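Local atomic coordinates of folylpolyglutamate synthase (FolC) (Helicobacter pylori, PDB entry 6K8C), a protein that probably adds glutamate to dihydropteroate and then further glutamates to reduced folates, using ATP, in folate biosynthesis. Residues L283-H288 with L374-F379; E276-N281 with A384-Y389. All blocks are in the same frame, centred on the assembly; numbering follows the deposited sequence.

Contact 1. Residues L283-H288 with L374-F379; sequences LIDVGH and LVYGSF
Leu-283 and Val-375 join two parallel strands through a nearly straight backbone hydrogen bond, Val-375 N to Leu-283 O at 2.7 Å. A second backbone bond runs the other way, from Asp-285 N to Val-375 O at 2.9 Å. The short strand axes diverge by only 12°.

Apolar pairs line both faces of the sheet. Ile-284 and Val-375 lie side by side on one face, beside Phe-385 of helix 379-390. On the other face CD1 of Leu-374 meets CD2 of Leu-283 at 3.9 Å, and helix 290-303 covers Leu-374. CG2 of Val-286 sits over the Phe-379 ring, 4.0 Å from its centroid, in a CH-pi contact. These strands belong to the mixed, mostly parallel sheet of the Mur-ligase glutamate ligase domain.

The polar contacts gather around Asp-285 and Tyr-376. Asp-285 OD1 accepts from Gly-287 N at 2.7 Å, which makes an Asx turn. The same oxygen lies at the edge of the Tyr-376 ring. OD2 forms a salt bridge with Arg-238, so both carboxylate oxygens are engaged. With chi1 at -176° the Tyr-376 ring swings away from its own amide and passes beneath Gly-287 O. Gly-287 O sits over one face of that ring, 3.1 Å from Tyr-376 CE1. The Tyr-376 hydroxyl is hydrogen-bonded to Ser-292 OG and to Asn-289 N. The His-288 ring is nearly parallel to the Tyr-376 ring but slid aside, with little overlap. His-288 NE2 is hydrogen-bonded to Tyr-312 OH. Ser-378 N-caps helix 379-390 through OG to Val-381 N.

Contact 2. Residues E276-N281 with A384-Y389; sequences ELLSPN and AFYKRY
Phe-385, Tyr-386 and Tyr-389 of helix 379-390 receive Leu-278 from a classic beta bulge, in which Leu-278 and Ser-279 together stand opposite the single residue Ile-282 of the neighbouring strand. The bulge lies in the edge strand of the six-stranded sheet of the glutamate ligase domain. No direct hydrogen bond joins the two segments.

Phe-385 is the buried member. CD2 of Leu-278 comes to its ring edge, near the ring plane, 4.2 Å from Phe-385 CE2. Ile-282 of the next strand also touches this ring. Tyr-386 meets the other branch: CD1 of Leu-278 lies 4.2 Å from Tyr-386 CE1, and the two side chains cross at about a right angle. Phe-85 packs edge-to-face with the Tyr-386 ring. One turn after Phe-385, Tyr-389 has its CB over a face of the Phe-385 ring. The Tyr-389 and Leu-278 side chains run past each other in opposite directions, with Tyr-389 CE2 3.6 Å from CD2 of Leu-278. Tyr-389 OH also lies 3.9 Å from CB of Ser-279. A water lies 2.6 Å from Tyr-389 OH, hydrogen-bonded to it, and donates weakly to Asn-281 OD1. Asn-281 OD1 also accepts from Ser-279 OG at 2.7 Å, in its carbonyl plane.

Overall arrangement
The centres of contacts 1 and 2 are about 10 Å apart, and both involve the same six-stranded sheet of the C-terminal domain. Along the chain, 276-281 comes first, then 283-288, 374-379 and 384-389, so contact 1 lies within the span of contact 2. Strands 276-279 and 282-285 are antiparallel neighbours. Strand 373-376 leads directly into helix 379-390. Contact 1 joins strands in the sheet; contact 2 ties its edge strand to the helix over one face. The two touch where CD1 of Ile-284 meets CD2 of Leu-278 at 3.7 Å. Together they bring the last strand and helix of the chain against strands 276-279 and 282-285, which come about 90 to 100 residues earlier.

Contact 1. Residues L283-H288 with L374-F379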
ATOM      1  N   LEU A 283       3.920  10.025 -16.480  1.00 27.95           N
ATOM      2  CA  LEU A 283       3.105   9.908 -15.283  1.00 25.59           C
ATOM      3  C   LEU A 283       3.021   8.434 -14.903  1.00 30.18           C
ATOM      4  O   LEU A 283       2.832   7.574 -15.768  1.00 29.76           O
ATOM      5  CB  LEU A 283       1.709  10.495 -15.540  1.00 29.99           C
ATOM      6  CG  LEU A 283       0.662  10.568 -14.426  1.00 36.70           C
ATOM      7  CD1 LEU A 283       1.078  11.559 -13.341  1.00 33.67           C
ATOM      8  CD2 LEU A 283      -0.679  10.959 -15.027  1.00 36.76           C
ATOM      9  N   ILE A 284       3.181   8.139 -13.611  1.00 27.77           N
ATOM     10  CA  ILE A 284       3.245   6.766 -13.119  1.00 28.88           C
ATOM     11  C   ILE A 284       2.212   6.582 -12.014  1.00 28.24           C
ATOM     12  O   ILE A 284       2.076   7.436 -11.131  1.00 32.78           O
ATOM     13  CB  ILE A 284       4.656   6.414 -12.596  1.00 35.87           C
ATOM     14  CG1 ILE A 284       5.642   6.295 -13.756  1.00 40.39           C
ATOM     15  CG2 ILE A 284       4.626   5.114 -11.809  1.00 34.09           C
ATOM     16  CD1 ILE A 284       6.923   5.562 -13.391  1.00 47.76           C
ATOM     17  N   ASP A 285       1.496   5.459 -12.052  1.00 30.46           N
ATOM     18  CA  ASP A 285       0.514   5.161 -11.018  1.00 26.94           C
ATOM     19  C   ASP A 285       0.374   3.654 -10.882  1.00 26.28           C
ATOM     20  O   ASP A 285       0.202   2.951 -11.881  1.00 27.45           O
ATOM     21  CB  ASP A 285      -0.840   5.804 -11.335  1.00 24.80           C
ATOM     22  CG  ASP A 285      -1.793   5.752 -10.157  1.00 25.98           C
ATOM     23  OD1 ASP A 285      -2.345   4.663  -9.894  1.00 30.29           O
ATOM     24  OD2 ASP A 285      -1.978   6.794  -9.494  1.00 29.87           O
ATOM     25  N   VAL A 286       0.445   3.165  -9.637  1.00 25.31           N
ATOM     26  CA  VAL A 286       0.410   1.731  -9.376  1.00 25.93           C
ATOM     27  C   VAL A 286      -1.005   1.179  -9.265  1.00 31.83           C
ATOM     28  O   VAL A 286      -1.171  -0.012  -8.974  1.00 34.27           O
ATOM     29  CB  VAL A 286       1.177   1.389  -8.085  1.00 32.53           C
ATOM     30  CG1 VAL A 286       2.646   1.748  -8.239  1.00 38.39           C
ATOM     31  CG2 VAL A 286       0.563   2.127  -6.898  1.00 36.45           C
ATOM     32  N   GLY A 287      -2.028   1.997  -9.486  1.00 31.64           N
ATOM     33  CA  GLY A 287      -3.390   1.544  -9.282  1.00 29.79           C
ATOM     34  C   GLY A 287      -3.930   0.700 -10.424  1.00 38.19           C
ATOM     35  O   GLY A 287      -3.310   0.531 -11.473  1.00 28.38           O
ATOM     36  N   HIS A 288      -5.120   0.138 -10.191  1.00 32.41           N
ATOM     37  CA  HIS A 288      -5.911  -0.458 -11.273  1.00 32.29           C
ATOM     38  C   HIS A 288      -7.347  -0.550 -10.754  1.00 35.49           C
ATOM     39  O   HIS A 288      -7.743  -1.558 -10.166  1.00 39.01           O
ATOM     40  CB  HIS A 288      -5.403  -1.812 -11.722  1.00 31.49           C
ATOM     41  CG  HIS A 288      -6.012  -2.268 -13.012  1.00 38.46           C
ATOM     42  ND1 HIS A 288      -7.313  -2.713 -13.103  1.00 48.13           N
ATOM     43  CD2 HIS A 288      -5.513  -2.304 -14.271  1.00 41.50           C
ATOM     44  CE1 HIS A 288      -7.583  -3.024 -14.359  1.00 43.98           C
ATOM     45  NE2 HIS A 288      -6.507  -2.784 -15.088  1.00 35.59           N
ATOM     46  N   LEU A 374       1.279   7.644 -19.671  1.00 25.75           N
ATOM     47  CA  LEU A 374       0.846   7.172 -18.363  1.00 26.58           C
ATOM     48  C   LEU A 374       1.240   5.708 -18.232  1.00 26.41           C
ATOM     49  O   LEU A 374       0.890   4.889 -19.090  1.00 27.50           O
ATOM     50  CB  LEU A 374      -0.671   7.331 -18.169  1.00 24.11           C
ATOM     51  CG  LEU A 374      -1.268   6.620 -16.940  1.00 26.48           C
ATOM     52  CD1 LEU A 374      -0.659   7.144 -15.646  1.00 27.80           C
ATOM     53  CD2 LEU A 374      -2.798   6.745 -16.902  1.00 24.36           C
ATOM     54  N   VAL A 375       1.986   5.390 -17.176  1.00 25.70           N
ATOM     55  CA  VAL A 375       2.333   4.020 -16.821  1.00 26.80           C
ATOM     56  C   VAL A 375       1.391   3.598 -15.701  1.00 25.79           C
ATOM     57  O   VAL A 375       1.341   4.246 -14.651  1.00 26.62           O
ATOM     58  CB  VAL A 375       3.805   3.909 -16.390  1.00 25.89           C
ATOM     59  CG1 VAL A 375       4.118   2.505 -15.880  1.00 31.63           C
ATOM     60  CG2 VAL A 375       4.726   4.296 -17.546  1.00 25.88           C
ATOM     61  N   TYR A 376       0.635   2.523 -15.919  1.00 29.32           N
ATOM     62  CA  TYR A 376      -0.509   2.233 -15.069  1.00 27.40           C
ATOM     63  C   TYR A 376      -0.787   0.737 -15.037  1.00 25.14           C
ATOM     64  O   TYR A 376      -0.671   0.047 -16.053  1.00 28.74           O
ATOM     65  CB  TYR A 376      -1.742   2.985 -15.583  1.00 24.36           C
ATOM     66  CG  TYR A 376      -2.998   2.864 -14.759  1.00 24.16           C
ATOM     67  CD1 TYR A 376      -3.034   3.271 -13.433  1.00 29.10           C
ATOM     68  CD2 TYR A 376      -4.173   2.391 -15.328  1.00 32.02           C
ATOM     69  CE1 TYR A 376      -4.207   3.183 -12.689  1.00 31.74           C
ATOM     70  CE2 TYR A 376      -5.340   2.296 -14.593  1.00 31.88           C
ATOM     71  CZ  TYR A 376      -5.355   2.697 -13.277  1.00 28.60           C
ATOM     72  OH  TYR A 376      -6.528   2.610 -12.550  1.00 30.97           O
ATOM     73  N   GLY A 377      -1.167   0.242 -13.862  1.00 27.93           N
ATOM     74  CA  GLY A 377      -1.733  -1.091 -13.810  1.00 38.88           C
ATOM     75  C   GLY A 377      -1.518  -1.856 -12.519  1.00 41.84           C
ATOM     76  O   GLY A 377      -2.399  -2.615 -12.097  1.00 36.21           O
ATOM     77  N   SER A 378      -0.358  -1.673 -11.895  1.00 31.44           N
ATOM     78  CA  SER A 378       0.027  -2.434 -10.713  1.00 39.67           C
ATOM     79  C   SER A 378       1.349  -1.883 -10.207  1.00 35.78           C
ATOM     80  O   SER A 378       2.018  -1.100 -10.885  1.00 31.28           O
ATOM     81  CB  SER A 378       0.176  -3.927 -11.012  1.00 40.59           C
ATOM     82  OG  SER A 378       0.977  -4.145 -12.169  1.00 46.37           O
ATOM     83  N   PHE A 379       1.710  -2.294  -8.988  1.00 35.43           N
ATOM     84  CA  PHE A 379       3.077  -2.089  -8.527  1.00 42.85           C
ATOM     85  C   PHE A 379       4.053  -2.753  -9.484  1.00 37.24           C
ATOM     86  O   PHE A 379       5.119  -2.206  -9.791  1.00 41.44           O
ATOM     87  CB  PHE A 379       3.261  -2.652  -7.112  1.00 37.16           C
ATOM     88  CG  PHE A 379       2.883  -1.697  -6.007  1.00 37.74           C
ATOM     89  CD1 PHE A 379       1.566  -1.582  -5.600  1.00 38.45           C
ATOM     90  CD2 PHE A 379       3.847  -0.936  -5.363  1.00 42.66           C
ATOM     91  CE1 PHE A 379       1.209  -0.725  -4.580  1.00 43.53           C
ATOM     92  CE2 PHE A 379       3.495  -0.068  -4.334  1.00 41.23           C
ATOM     93  CZ  PHE A 379       2.169   0.035  -3.946  1.00 43.17           C
TER

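Contact 2. Residues E276-N281 with A384-Y389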
ATOM      1  N   GLU A 276       2.118  10.128 -10.003  1.00 29.42           N
ATOM      2  CA  GLU A 276       3.466  10.650  -9.823  1.00 34.42           C
ATOM      3  C   GLU A 276       4.094  10.973 -11.173  1.00 35.91           C
ATOM      4  O   GLU A 276       4.152  10.114 -12.058  1.00 33.87           O
ATOM      5  CB  GLU A 276       4.337   9.648  -9.070  1.00 38.30           C
ATOM      6  CG  GLU A 276       5.767  10.133  -8.841  1.00 42.31           C
ATOM      7  CD  GLU A 276       6.311   9.709  -7.496  1.00 44.82           C
ATOM      8  OE1 GLU A 276       7.542   9.549  -7.377  1.00 59.39           O
ATOM      9  OE2 GLU A 276       5.507   9.536  -6.555  1.00 42.85           O
ATOM     10  N   LEU A 277       4.559  12.209 -11.325  1.00 32.57           N
ATOM     11  CA  LEU A 277       5.276  12.626 -12.527  1.00 36.06           C
ATOM     12  C   LEU A 277       6.732  12.222 -12.368  1.00 38.70           C
ATOM     13  O   LEU A 277       7.513  12.924 -11.723  1.00 42.51           O
ATOM     14  CB  LEU A 277       5.144  14.128 -12.740  1.00 40.56           C
ATOM     15  CG  LEU A 277       4.156  14.655 -13.781  1.00 46.87           C
ATOM     16  CD1 LEU A 277       4.392  16.137 -14.013  1.00 49.22           C
ATOM     17  CD2 LEU A 277       4.245  13.884 -15.089  1.00 36.70           C
ATOM     18  N   LEU A 278       7.102  11.074 -12.942  1.00 34.48           N
ATOM     19  CA  LEU A 278       8.503  10.656 -12.918  1.00 33.38           C
ATOM     20  C   LEU A 278       9.379  11.617 -13.708  1.00 40.42           C
ATOM     21  O   LEU A 278      10.527  11.874 -13.330  1.00 41.59           O
ATOM     22  CB  LEU A 278       8.636   9.238 -13.474  1.00 35.44           C
ATOM     23  CG  LEU A 278      10.040   8.628 -13.513  1.00 42.35           C
ATOM     24  CD1 LEU A 278      10.538   8.339 -12.108  1.00 43.44           C
ATOM     25  CD2 LEU A 278      10.052   7.363 -14.356  1.00 48.49           C
ATOM     26  N   SER A 279       8.851  12.157 -14.793  1.00 39.85           N
ATOM     27  CA  SER A 279       9.579  13.073 -15.657  1.00 39.09           C
ATOM     28  C   SER A 279       8.554  14.004 -16.271  1.00 35.55           C
ATOM     29  O   SER A 279       7.346  13.832 -16.058  1.00 36.22           O
ATOM     30  CB  SER A 279      10.369  12.308 -16.727  1.00 41.27           C
ATOM     31  OG  SER A 279       9.505  11.783 -17.715  1.00 42.87           O
ATOM     32  N   PRO A 280       8.989  15.030 -17.013  1.00 33.98           N
ATOM     33  CA  PRO A 280       7.998  15.909 -17.655  1.00 34.17           C
ATOM     34  C   PRO A 280       6.997  15.171 -18.534  1.00 37.22           C
ATOM     35  O   PRO A 280       5.874  15.660 -18.714  1.00 36.26           O
ATOM     36  CB  PRO A 280       8.860  16.872 -18.478  1.00 41.44           C
ATOM     37  CG  PRO A 280      10.147  16.928 -17.748  1.00 35.85           C
ATOM     38  CD  PRO A 280      10.359  15.570 -17.144  1.00 36.51           C
ATOM     39  N   ASN A 281       7.359  14.008 -19.078  1.00 37.93           N
ATOM     40  CA  ASN A 281       6.501  13.303 -20.025  1.00 35.23           C
ATOM     41  C   ASN A 281       6.095  11.909 -19.557  1.00 38.66           C
ATOM     42  O   ASN A 281       5.563  11.136 -20.361  1.00 34.89           O
ATOM     43  CB  ASN A 281       7.187  13.206 -21.394  1.00 32.31           C
ATOM     44  CG  ASN A 281       8.368  12.251 -21.393  1.00 40.42           C
ATOM     45  OD1 ASN A 281       9.015  12.052 -20.367  1.00 38.33           O
ATOM     46  ND2 ASN A 281       8.654  11.654 -22.548  1.00 35.96           N
ATOM     47  N   ALA A 384       8.496  -2.604 -13.020  1.00 42.90           N
ATOM     48  CA  ALA A 384       9.145  -3.193 -14.188  1.00 38.98           C
ATOM     49  C   ALA A 384       9.427  -2.140 -15.253  1.00 46.35           C
ATOM     50  O   ALA A 384      10.468  -2.192 -15.921  1.00 42.97           O
ATOM     51  CB  ALA A 384       8.288  -4.323 -14.760  1.00 37.36           C
ATOM     52  N   PHE A 385       8.515  -1.182 -15.437  1.00 31.72           N
ATOM     53  CA  PHE A 385       8.811  -0.062 -16.323  1.00 32.02           C
ATOM     54  C   PHE A 385      10.023   0.714 -15.830  1.00 32.07           C
ATOM     55  O   PHE A 385      10.893   1.101 -16.617  1.00 34.75           O
ATOM     56  CB  PHE A 385       7.618   0.888 -16.428  1.00 32.74           C
ATOM     57  CG  PHE A 385       7.961   2.180 -17.111  1.00 31.37           C
ATOM     58  CD1 PHE A 385       7.988   2.255 -18.492  1.00 29.13           C
ATOM     59  CD2 PHE A 385       8.308   3.304 -16.376  1.00 30.17           C
ATOM     60  CE1 PHE A 385       8.321   3.432 -19.131  1.00 33.29           C
ATOM     61  CE2 PHE A 385       8.646   4.482 -17.010  1.00 33.17           C
ATOM     62  CZ  PHE A 385       8.652   4.549 -18.387  1.00 38.08           C
ATOM     63  N   TYR A 386      10.068   0.987 -14.525  1.00 30.85           N
ATOM     64  CA  TYR A 386      11.122   1.830 -13.973  1.00 36.27           C
ATOM     65  C   TYR A 386      12.497   1.210 -14.183  1.00 39.73           C
ATOM     66  O   TYR A 386      13.478   1.923 -14.429  1.00 37.09           O
ATOM     67  CB  TYR A 386      10.869   2.071 -12.487  1.00 37.46           C
ATOM     68  CG  TYR A 386      11.914   2.941 -11.834  1.00 39.19           C
ATOM     69  CD1 TYR A 386      12.132   4.242 -12.272  1.00 36.02           C
ATOM     70  CD2 TYR A 386      12.682   2.465 -10.780  1.00 37.60           C
ATOM     71  CE1 TYR A 386      13.084   5.045 -11.677  1.00 42.50           C
ATOM     72  CE2 TYR A 386      13.641   3.262 -10.179  1.00 39.16           C
ATOM     73  CZ  TYR A 386      13.838   4.551 -10.631  1.00 49.40           C
ATOM     74  OH  TYR A 386      14.790   5.351 -10.039  1.00 49.32           O
ATOM     75  N   LYS A 387      12.590  -0.117 -14.089  1.00 41.03           N
ATOM     76  CA  LYS A 387      13.871  -0.785 -14.301  1.00 44.32           C
ATOM     77  C   LYS A 387      14.321  -0.654 -15.750  1.00 52.95           C
ATOM     78  O   LYS A 387      15.483  -0.332 -16.022  1.00 49.87           O
ATOM     79  CB  LYS A 387      13.769  -2.253 -13.892  1.00 43.31           C
ATOM     80  CG  LYS A 387      13.959  -2.489 -12.400  1.00 53.63           C
ATOM     81  CD  LYS A 387      12.902  -3.434 -11.854  1.00 61.32           C
ATOM     82  CE  LYS A 387      13.496  -4.438 -10.883  1.00 62.80           C
ATOM     83  NZ  LYS A 387      12.731  -5.717 -10.875  1.00 68.73           N
ATOM     84  N   ARG A 388      13.408  -0.888 -16.697  1.00 40.84           N
ATOM     85  CA  ARG A 388      13.746  -0.737 -18.108  1.00 41.34           C
ATOM     86  C   ARG A 388      14.054   0.716 -18.443  1.00 51.50           C
ATOM     87  O   ARG A 388      14.959   0.999 -19.238  1.00 54.76           O
ATOM     88  CB  ARG A 388      12.604  -1.267 -18.975  1.00 46.69           C
ATOM     89  CG  ARG A 388      12.261  -2.727 -18.697  1.00 62.59           C
ATOM     90  CD  ARG A 388      11.129  -3.245 -19.575  1.00 59.09           C
ATOM     91  NE  ARG A 388      11.298  -2.892 -20.981  1.00 66.05           N
ATOM     92  CZ  ARG A 388      10.444  -3.230 -21.943  1.00 51.53           C
ATOM     93  NH1 ARG A 388      10.675  -2.867 -23.198  1.00 61.48           N
ATOM     94  NH2 ARG A 388       9.360  -3.937 -21.649  1.00 57.17           N
ATOM     95  N   TYR A 389      13.320   1.647 -17.832  1.00 43.79           N
ATOM     96  CA  TYR A 389      13.587   3.071 -18.014  1.00 43.01           C
ATOM     97  C   TYR A 389      14.940   3.455 -17.429  1.00 49.89           C
ATOM     98  O   TYR A 389      15.647   4.305 -17.986  1.00 55.37           O
ATOM     99  CB  TYR A 389      12.463   3.877 -17.366  1.00 41.56           C
ATOM    100  CG  TYR A 389      12.641   5.375 -17.369  1.00 42.88           C
ATOM    101  CD1 TYR A 389      12.415   6.118 -18.518  1.00 39.72           C
ATOM    102  CD2 TYR A 389      13.001   6.050 -16.211  1.00 48.52           C
ATOM    103  CE1 TYR A 389      12.562   7.492 -18.521  1.00 52.53           C
ATOM    104  CE2 TYR A 389      13.152   7.425 -16.204  1.00 55.80           C
ATOM    105  CZ  TYR A 389      12.929   8.140 -17.360  1.00 50.46           C
ATOM    106  OH  TYR A 389      13.076   9.508 -17.360  1.00 68.98           O
TER
HETATM  107  O   HOH W   1      11.875  10.671 -19.403  1.00 52.33           O